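Local structure of PlzA (Borrelia burgdorferi, 7MIE) at residues L26-K29 against I30-Y33; I42-T46 against E47-F51; Q84-T87 against V88-L92; I271-E274 against Y275-I279. The protein binds the bacterial second messenger c-di-GMP through a PilZ domain and probably serves as a receptor in c-di-GMP signalling. One frame throughout, in Å; residues are numbered along the deposited sequence. Where two conformers were deposited one is given.

Interaction 1 of 4, residues L26-K29 against I30-Y33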
# COMPACT_ATOMS: atom_id res chain seq x y z
N LEU A 26 -27.52 0.51 -3.50
CA LEU A 26 -26.11 0.80 -3.30
C LEU A 26 -25.59 -0.09 -2.18
O LEU A 26 -24.52 -0.69 -2.31
CB LEU A 26 -25.98 2.29 -2.94
CG LEU A 26 -24.58 2.88 -3.10
CD1 LEU A 26 -24.21 2.98 -4.58
CD2 LEU A 26 -24.54 4.27 -2.48
N SER A 27 -26.37 -0.17 -1.09
CA SER A 27 -26.11 -1.07 0.03
C SER A 27 -25.96 -2.50 -0.46
O SER A 27 -25.07 -3.23 0.01
CB SER A 27 -27.21 -0.95 1.06
OG SER A 27 -27.32 0.41 1.49
N ARG A 28 -26.82 -2.88 -1.41
CA ARG A 28 -26.83 -4.25 -1.89
C ARG A 28 -25.57 -4.51 -2.70
O ARG A 28 -24.96 -5.56 -2.52
CB ARG A 28 -28.05 -4.55 -2.77
CG ARG A 28 -27.94 -5.92 -3.44
CD ARG A 28 -29.26 -6.10 -4.17
NE ARG A 28 -29.39 -7.47 -4.60
CZ ARG A 28 -30.54 -8.01 -4.99
NH1 ARG A 28 -31.65 -7.29 -4.97
NH2 ARG A 28 -30.58 -9.27 -5.38
N LYS A 29 -25.21 -3.57 -3.58
CA LYS A 29 -23.99 -3.70 -4.35
C LYS A 29 -22.79 -3.78 -3.43
O LYS A 29 -21.88 -4.57 -3.69
CB LYS A 29 -23.83 -2.53 -5.33
CG LYS A 29 -22.71 -2.70 -6.34
CD LYS A 29 -23.03 -3.71 -7.43
CE LYS A 29 -21.81 -4.43 -7.97
NZ LYS A 29 -21.29 -5.41 -6.98
N ILE A 30 -22.78 -2.99 -2.34
CA ILE A 30 -21.65 -3.02 -1.42
C ILE A 30 -21.56 -4.37 -0.69
O ILE A 30 -20.47 -4.88 -0.52
CB ILE A 30 -21.70 -1.83 -0.43
CG1 ILE A 30 -21.38 -0.55 -1.19
CG2 ILE A 30 -20.83 -2.04 0.81
CD1 ILE A 30 -21.91 0.73 -0.53
N ARG A 31 -22.71 -4.96 -0.34
CA ARG A 31 -22.76 -6.29 0.27
C ARG A 31 -22.22 -7.35 -0.70
O ARG A 31 -21.46 -8.23 -0.30
CB ARG A 31 -24.19 -6.65 0.72
CG ARG A 31 -24.66 -5.87 1.94
CD ARG A 31 -26.07 -6.16 2.46
NE ARG A 31 -27.19 -6.06 1.52
CZ ARG A 31 -27.65 -7.09 0.81
NH1 ARG A 31 -27.07 -8.27 0.95
NH2 ARG A 31 -28.67 -6.96 -0.02
N ASP A 32 -22.61 -7.26 -1.99
CA ASP A 32 -22.09 -8.19 -3.00
C ASP A 32 -20.57 -8.08 -3.13
O ASP A 32 -19.85 -9.07 -3.17
CB ASP A 32 -22.66 -7.92 -4.40
CG ASP A 32 -24.18 -8.06 -4.53
OD1 ASP A 32 -24.80 -8.69 -3.64
OD2 ASP A 32 -24.73 -7.49 -5.50
N TYR A 33 -20.04 -6.84 -3.17
CA TYR A 33 -18.60 -6.66 -3.26
C TYR A 33 -17.87 -7.18 -2.02
O TYR A 33 -16.81 -7.76 -2.16
CB TYR A 33 -18.30 -5.16 -3.33
CG TYR A 33 -18.32 -4.55 -4.70
CD1 TYR A 33 -17.60 -5.12 -5.74
CD2 TYR A 33 -18.97 -3.33 -4.91
CE1 TYR A 33 -17.59 -4.51 -6.99
CE2 TYR A 33 -18.91 -2.70 -6.15
CZ TYR A 33 -18.20 -3.29 -7.19
OH TYR A 33 -18.18 -2.73 -8.44
O HOH W 1 -27.18 -9.56 -4.28
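Lys29 and Tyr33, one turn apart on helix 26-36, show how a lysine can curl over an aromatic ring of its own helix. The lysine CB rests 3.2 Å from the next backbone amide, Ile30 N. From there CG stands anti to the backbone N (chi1 -170°), which carries the chain toward the next turn, and CG already lies 3.8 Å from CE2 of Tyr33. Bends at chi2 and chi4 then fold the chain back over the ring. CE sits above the phenol, 4.1 Å from the Tyr33 ring centroid in a CH-pi contact, and NZ ends almost exactly over the centre, 3.5 Å from that centroid and only 4° off the ring normal. This is a cation-pi pair of nearly ideal geometry. The Asp32 carboxylate lies between two cations, beyond salt-bridge distance of the Lys29 ammonium, to which it probably adds a weaker attraction. A water joins it to Arg28, accepting from Arg28 NE at 3.1 Å, in the guanidinium plane, and donating to Asp32 OD1 at 2.6 Å. Four successive i to i+4 backbone bonds, the regular alpha-helical pattern, set Lys29 and Tyr33 one turn apart. The helix packs on helix 149-164, where Ile30 meets Ala152, Lys29 touches Ile153, Ser27 OG bonds Glu149 and Tyr33 OH bonds Asp160, while Met76, from a loop, touches both Ile30 and Tyr33.

Interaction 2 of 4, residues I42-T46 against E47-F51; sequences IKMST and EINSF
Ser45 O receives the first backbone bond of helix 46-52, from Asn49 N at 2.9 Å, with an N-H...O angle of 171° and the donor nearly along the C=O axis. Thr46 O continues the pattern by accepting from Ser50 N at 3.0 Å. The Asn49 amide is held from elsewhere, its ND2 donating to Leu54 O and Asn56 OD1. Across that amide, at about a right angle, comes Met44: bends at chi2 and chi3 bring its CE to 3.3 Å from Asn49 ND2. The same methyl lies 4.1 Å from Ile48 CG2, and Ile42 CG2 meets that branch of Ile48 at 4.3 Å, so a small apolar cluster forms beneath the first turn. On the Ser45 side, OG sits between the backbone N and the carbonyl carbon (chi1 78°), 3.5 Å from Ile48 CG1. This is a strand-to-helix turn with Ser45 at the N-cap, where Glu171 holds the cap hydroxyl through OE2 and the Glu47 amide through OE1, and where the helix dipole would probably favour a negative charge. It borders the ligand site of the PilZ domain: the side chain of Glu47 lies about 7 Å from the bound c-di-GMP.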
# COMPACT_ATOMS: atom_id res chain seq x y z
N ILE A 42 -6.78 -2.95 -1.52
CA ILE A 42 -6.13 -2.02 -2.43
C ILE A 42 -5.11 -1.22 -1.62
O ILE A 42 -5.47 -0.59 -0.63
CB ILE A 42 -7.22 -1.06 -3.00
CG1 ILE A 42 -8.32 -1.79 -3.80
CG2 ILE A 42 -6.54 0.04 -3.83
CD1 ILE A 42 -7.78 -2.52 -5.05
N LYS A 43 -3.83 -1.34 -2.02
CA LYS A 43 -2.76 -0.56 -1.39
C LYS A 43 -2.88 0.91 -1.74
O LYS A 43 -3.24 1.27 -2.86
CB LYS A 43 -1.36 -1.12 -1.69
CG LYS A 43 -1.14 -2.50 -1.08
CD LYS A 43 0.22 -3.13 -1.26
CE LYS A 43 0.58 -3.43 -2.69
NZ LYS A 43 -0.27 -4.51 -3.31
N MET A 44 -2.54 1.80 -0.78
CA MET A 44 -2.75 3.23 -1.00
C MET A 44 -1.61 3.86 -1.79
O MET A 44 -0.44 3.48 -1.67
CB MET A 44 -2.94 3.97 0.34
CG MET A 44 -3.97 3.31 1.20
SD MET A 44 -5.65 3.19 0.43
CE MET A 44 -6.02 4.92 0.55
N SER A 45 -1.97 4.84 -2.64
CA SER A 45 -1.04 5.69 -3.37
C SER A 45 -1.73 7.04 -3.57
O SER A 45 -2.94 7.15 -3.33
CB SER A 45 -0.65 5.07 -4.70
OG SER A 45 -1.72 5.26 -5.63
N THR A 46 -0.97 8.05 -4.00
CA THR A 46 -1.49 9.39 -4.20
C THR A 46 -2.77 9.38 -5.04
O THR A 46 -3.77 10.02 -4.68
CB THR A 46 -0.39 10.29 -4.78
OG1 THR A 46 0.66 10.24 -3.81
CG2 THR A 46 -0.84 11.75 -4.91
N GLU A 47 -2.73 8.69 -6.19
CA GLU A 47 -3.87 8.65 -7.09
C GLU A 47 -5.08 7.94 -6.46
O GLU A 47 -6.21 8.36 -6.73
CB GLU A 47 -3.53 8.01 -8.44
CG GLU A 47 -2.59 8.87 -9.28
CD GLU A 47 -2.57 8.41 -10.72
OE1 GLU A 47 -2.51 9.27 -11.60
OE2 GLU A 47 -2.63 7.16 -10.96
N ILE A 48 -4.85 6.90 -5.64
CA ILE A 48 -5.96 6.23 -4.98
C ILE A 48 -6.61 7.18 -3.96
O ILE A 48 -7.82 7.31 -3.91
CB ILE A 48 -5.51 4.92 -4.30
CG1 ILE A 48 -4.95 3.95 -5.34
CG2 ILE A 48 -6.66 4.28 -3.50
CD1 ILE A 48 -5.95 3.57 -6.37
N ASN A 49 -5.78 7.85 -3.16
CA ASN A 49 -6.31 8.79 -2.17
C ASN A 49 -7.12 9.89 -2.86
O ASN A 49 -8.16 10.27 -2.34
CB ASN A 49 -5.22 9.38 -1.28
CG ASN A 49 -4.74 8.32 -0.29
OD1 ASN A 49 -3.84 7.55 -0.60
ND2 ASN A 49 -5.41 8.18 0.84
N SER A 50 -6.63 10.38 -4.00
CA SER A 50 -7.31 11.41 -4.78
C SER A 50 -8.67 10.92 -5.25
O SER A 50 -9.69 11.60 -5.11
CB SER A 50 -6.47 11.79 -5.96
OG SER A 50 -5.46 12.66 -5.54
N PHE A 51 -8.69 9.72 -5.86
CA PHE A 51 -9.94 9.15 -6.33
C PHE A 51 -10.96 8.97 -5.22
O PHE A 51 -12.15 9.33 -5.35
CB PHE A 51 -9.64 7.82 -7.06
CG PHE A 51 -10.86 7.03 -7.48
CD1 PHE A 51 -11.74 7.53 -8.45
CD2 PHE A 51 -11.11 5.76 -6.98
CE1 PHE A 51 -12.86 6.80 -8.82
CE2 PHE A 51 -12.22 5.01 -7.39
CZ PHE A 51 -13.10 5.52 -8.32

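Interaction 3 of 4, residues Q84-T87 against V88-L92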
# COMPACT_ATOMS: atom_id res chain seq x y z
N GLN A 84 3.39 3.35 15.02
CA GLN A 84 4.63 2.98 15.72
C GLN A 84 4.34 1.85 16.70
O GLN A 84 3.25 1.76 17.25
CB GLN A 84 5.15 4.14 16.57
CG GLN A 84 5.57 5.33 15.74
CD GLN A 84 6.05 6.47 16.62
OE1 GLN A 84 5.44 6.82 17.63
NE2 GLN A 84 7.17 7.05 16.23
N GLU A 85 5.33 1.01 16.95
CA GLU A 85 5.19 -0.06 17.93
C GLU A 85 4.95 0.53 19.32
O GLU A 85 5.41 1.64 19.59
CB GLU A 85 6.44 -0.94 17.87
CG GLU A 85 6.42 -2.14 18.78
CD GLU A 85 7.72 -2.94 18.73
OE1 GLU A 85 7.70 -4.08 18.17
OE2 GLU A 85 8.77 -2.39 19.16
N ASP A 86 4.27 -0.23 20.20
CA ASP A 86 4.09 0.12 21.61
C ASP A 86 3.23 1.37 21.77
O ASP A 86 3.44 2.15 22.71
CB ASP A 86 5.44 0.31 22.33
CG ASP A 86 5.34 -0.02 23.82
OD1 ASP A 86 4.25 -0.48 24.25
OD2 ASP A 86 6.36 0.16 24.55
N THR A 87 2.28 1.61 20.85
CA THR A 87 1.32 2.71 20.95
C THR A 87 -0.10 2.12 20.96
O THR A 87 -0.61 1.71 22.02
CB THR A 87 1.59 3.82 19.91
OG1 THR A 87 1.38 3.31 18.58
CG2 THR A 87 3.01 4.35 19.96
N VAL A 88 -0.69 1.95 19.76
CA VAL A 88 -2.09 1.58 19.61
C VAL A 88 -2.30 0.12 20.00
O VAL A 88 -3.32 -0.23 20.57
CB VAL A 88 -2.57 1.93 18.18
CG1 VAL A 88 -3.94 1.34 17.86
CG2 VAL A 88 -2.63 3.46 18.05
N LEU A 89 -1.32 -0.74 19.69
CA LEU A 89 -1.59 -2.17 19.78
C LEU A 89 -1.83 -2.55 21.24
O LEU A 89 -2.87 -3.14 21.55
CB LEU A 89 -0.47 -2.99 19.11
CG LEU A 89 -0.75 -4.51 19.00
CD1 LEU A 89 -2.09 -4.81 18.35
CD2 LEU A 89 0.38 -5.25 18.31
N PRO A 90 -0.96 -2.18 22.20
CA PRO A 90 -1.24 -2.44 23.61
C PRO A 90 -2.46 -1.67 24.15
O PRO A 90 -3.18 -2.18 25.02
CB PRO A 90 0.08 -2.13 24.34
CG PRO A 90 0.91 -1.30 23.38
CD PRO A 90 0.37 -1.56 21.99
N ALA A 91 -2.68 -0.44 23.68
CA ALA A 91 -3.86 0.31 24.11
C ALA A 91 -5.13 -0.43 23.71
O ALA A 91 -6.11 -0.46 24.46
CB ALA A 91 -3.87 1.73 23.57
N LEU A 92 -5.15 -1.01 22.51
CA LEU A 92 -6.34 -1.74 22.06
C LEU A 92 -6.56 -2.95 22.95
O LEU A 92 -7.70 -3.25 23.25
CB LEU A 92 -6.18 -2.21 20.61
CG LEU A 92 -6.44 -1.15 19.55
CD1 LEU A 92 -5.97 -1.67 18.18
CD2 LEU A 92 -7.91 -0.77 19.49
O HOH W 2 1.29 -0.17 18.22
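Thr87 meets the first turn of helix 88-94 through its carbonyl, with Thr87 O 3.4 Å from CD of Pro90. The tighter part of the contact is built round this residue. A chi1 of 66° turns its hydroxyl back along the chain, where it donates to Gln84 O at 2.8 Å and ties the turn to the end of strand 78-84. Thr87 occupies the N-cap position of the helix, yet its side chain makes no capping bond. A water does related work instead: it donates to Gln84 O at 2.9 Å, accepts from Leu89 N at 3.0 Å, and takes a weak bond from Thr87 N. A first-turn amide is in this way satisfied through solvent, and Gln84 O is gripped by both the threonine hydroxyl and the water. The direct backbone bond across the contact is weak, Ala91 N reaching Thr87 O at 3.4 Å. This strand-turn-helix connection belongs to the PilZN3 domain, whose antiparallel sheet receives the inner side of the helix: Val88 packs on Met60, Ile62, Ala67 and Leu139, and Leu92 on Ile62 and Leu139. Toward solvent the hold is looser. The CB of exposed Asp86 points away from the helix, but its carboxylate swings back, and OD1 comes to 3.5 Å from CG of Pro90, the two side chains crossing at about a right angle. There the oxygen touches only carbon of Pro90, with no polar bond between the two.

Interaction 4 of 4, residues I271-E274 against Y275-I279; sequences IPLE and YTMLI
Ile271 and Tyr275 provide the first apolar contact at the start of helix 273-283: Ile271 CG2 lies 3.8 Å from Tyr275 CD2, oblique to the ring, and 3.5 Å from Thr276 OG1. Two residues on, Leu273 and Met277 run side by side, pointing the same way, with CD1 of the leucine 3.9 Å from CE of the methionine. Tyr129, on strand 119-131, touches both. Across the two segments the direct hydrogen bonds are all of the backbone. Pro272 O, at the N-cap position, takes a straight bond from Thr276 N at 3.1 Å, in the carbonyl plane with an N-H...O angle of 169°, and a weak, bent one from Tyr275 N. Leu273 O then accepts from Met277 N at 2.8 Å, and Glu274 O from Leu278 N. Water enters where the chain comes into the helix, donating to Ile271 O at 2.8 Å and hydrogen-bonded to Thr276 OG1 at 2.7 Å. Tyr275 carries its ring away from residues 271-274 into the interior, where OH bonds Ser207 O and the ring meets Phe266 edge-to-face. Ser207 binds c-di-GMP, and the Tyr275 side chain lies about 6 Å from the bound ligand; this mixture of apolar grip and polar tether probably holds the start of the helix next to the site.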
# COMPACT_ATOMS: atom_id res chain seq x y z
N ILE A 271 6.49 -10.77 -2.78
CA ILE A 271 7.16 -9.46 -2.78
C ILE A 271 7.60 -9.14 -1.36
O ILE A 271 6.80 -9.18 -0.44
CB ILE A 271 6.24 -8.36 -3.35
CG1 ILE A 271 5.84 -8.62 -4.80
CG2 ILE A 271 6.90 -6.99 -3.19
CD1 ILE A 271 4.80 -7.65 -5.32
N PRO A 272 8.89 -8.84 -1.12
CA PRO A 272 9.36 -8.53 0.25
C PRO A 272 8.60 -7.33 0.84
O PRO A 272 8.39 -6.31 0.17
CB PRO A 272 10.86 -8.28 0.10
CG PRO A 272 11.22 -8.88 -1.25
CD PRO A 272 9.97 -8.82 -2.11
N LEU A 273 8.18 -7.47 2.10
CA LEU A 273 7.50 -6.40 2.82
C LEU A 273 8.34 -5.12 2.80
O LEU A 273 7.78 -4.03 2.68
CB LEU A 273 7.25 -6.83 4.27
CG LEU A 273 6.37 -5.85 5.06
CD1 LEU A 273 5.11 -5.50 4.27
CD2 LEU A 273 6.01 -6.40 6.44
N GLU A 274 9.67 -5.24 2.88
CA GLU A 274 10.54 -4.06 2.86
C GLU A 274 10.41 -3.28 1.54
O GLU A 274 10.49 -2.04 1.54
CB GLU A 274 12.01 -4.45 3.06
CG GLU A 274 12.25 -5.40 4.21
CD GLU A 274 12.01 -6.83 3.73
OE1 GLU A 274 10.93 -7.38 4.04
OE2 GLU A 274 12.86 -7.34 2.97
N TYR A 275 10.23 -4.00 0.43
CA TYR A 275 10.03 -3.31 -0.85
C TYR A 275 8.67 -2.60 -0.83
O TYR A 275 8.55 -1.45 -1.24
CB TYR A 275 10.06 -4.29 -2.03
CG TYR A 275 9.77 -3.57 -3.34
CD1 TYR A 275 10.74 -2.78 -3.93
CD2 TYR A 275 8.50 -3.58 -3.92
CE1 TYR A 275 10.50 -2.07 -5.10
CE2 TYR A 275 8.25 -2.91 -5.11
CZ TYR A 275 9.24 -2.11 -5.69
OH TYR A 275 9.06 -1.42 -6.85
N THR A 276 7.62 -3.34 -0.47
CA THR A 276 6.28 -2.78 -0.45
C THR A 276 6.25 -1.50 0.39
O THR A 276 5.66 -0.48 0.01
CB THR A 276 5.27 -3.80 0.08
OG1 THR A 276 5.34 -4.91 -0.82
CG2 THR A 276 3.87 -3.21 0.03
N MET A 277 6.91 -1.56 1.57
CA MET A 277 6.92 -0.39 2.44
C MET A 277 7.78 0.76 1.88
O MET A 277 7.48 1.94 2.11
CB MET A 277 7.42 -0.76 3.85
CG MET A 277 6.46 -1.59 4.68
SD MET A 277 4.81 -0.91 4.81
CE MET A 277 3.92 -2.13 5.79
N LEU A 278 8.83 0.47 1.10
CA LEU A 278 9.59 1.51 0.42
C LEU A 278 8.68 2.29 -0.55
O LEU A 278 8.76 3.52 -0.64
CB LEU A 278 10.76 0.85 -0.34
CG LEU A 278 11.48 1.67 -1.41
CD1 LEU A 278 12.45 2.62 -0.73
CD2 LEU A 278 12.29 0.75 -2.33
N ILE A 279 7.86 1.56 -1.30
CA ILE A 279 6.93 2.22 -2.23
C ILE A 279 5.85 2.99 -1.46
O ILE A 279 5.56 4.16 -1.77
CB ILE A 279 6.32 1.21 -3.21
CG1 ILE A 279 7.43 0.48 -3.99
CG2 ILE A 279 5.33 1.91 -4.17
CD1 ILE A 279 8.31 1.41 -4.84
O HOH W 3 4.95 -7.27 0.37

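In the fold
All four contacts lie within or at the start of a helix, yet their surroundings set their chemistry. Interactions 1 and 3 are surface contacts, 33 Å apart between centres, and across their segments are mainly polar or cation-pi. Interactions 2 and 4 are partly buried and add apolar packing of isoleucine and methionine to their polar ties, the Glu171 carboxylate in one and a water in the other. These two alone touch, Lys43 CD meeting Thr276 CG2 at 3.9 Å, and both lie near the c-di-GMP site. Helix 149-164 links interactions 1 and 2, since Lys29 and Ile30 pack on it as do Ile42 and Phe51. Strand 119-131 receives side chains from interactions 3 and 4.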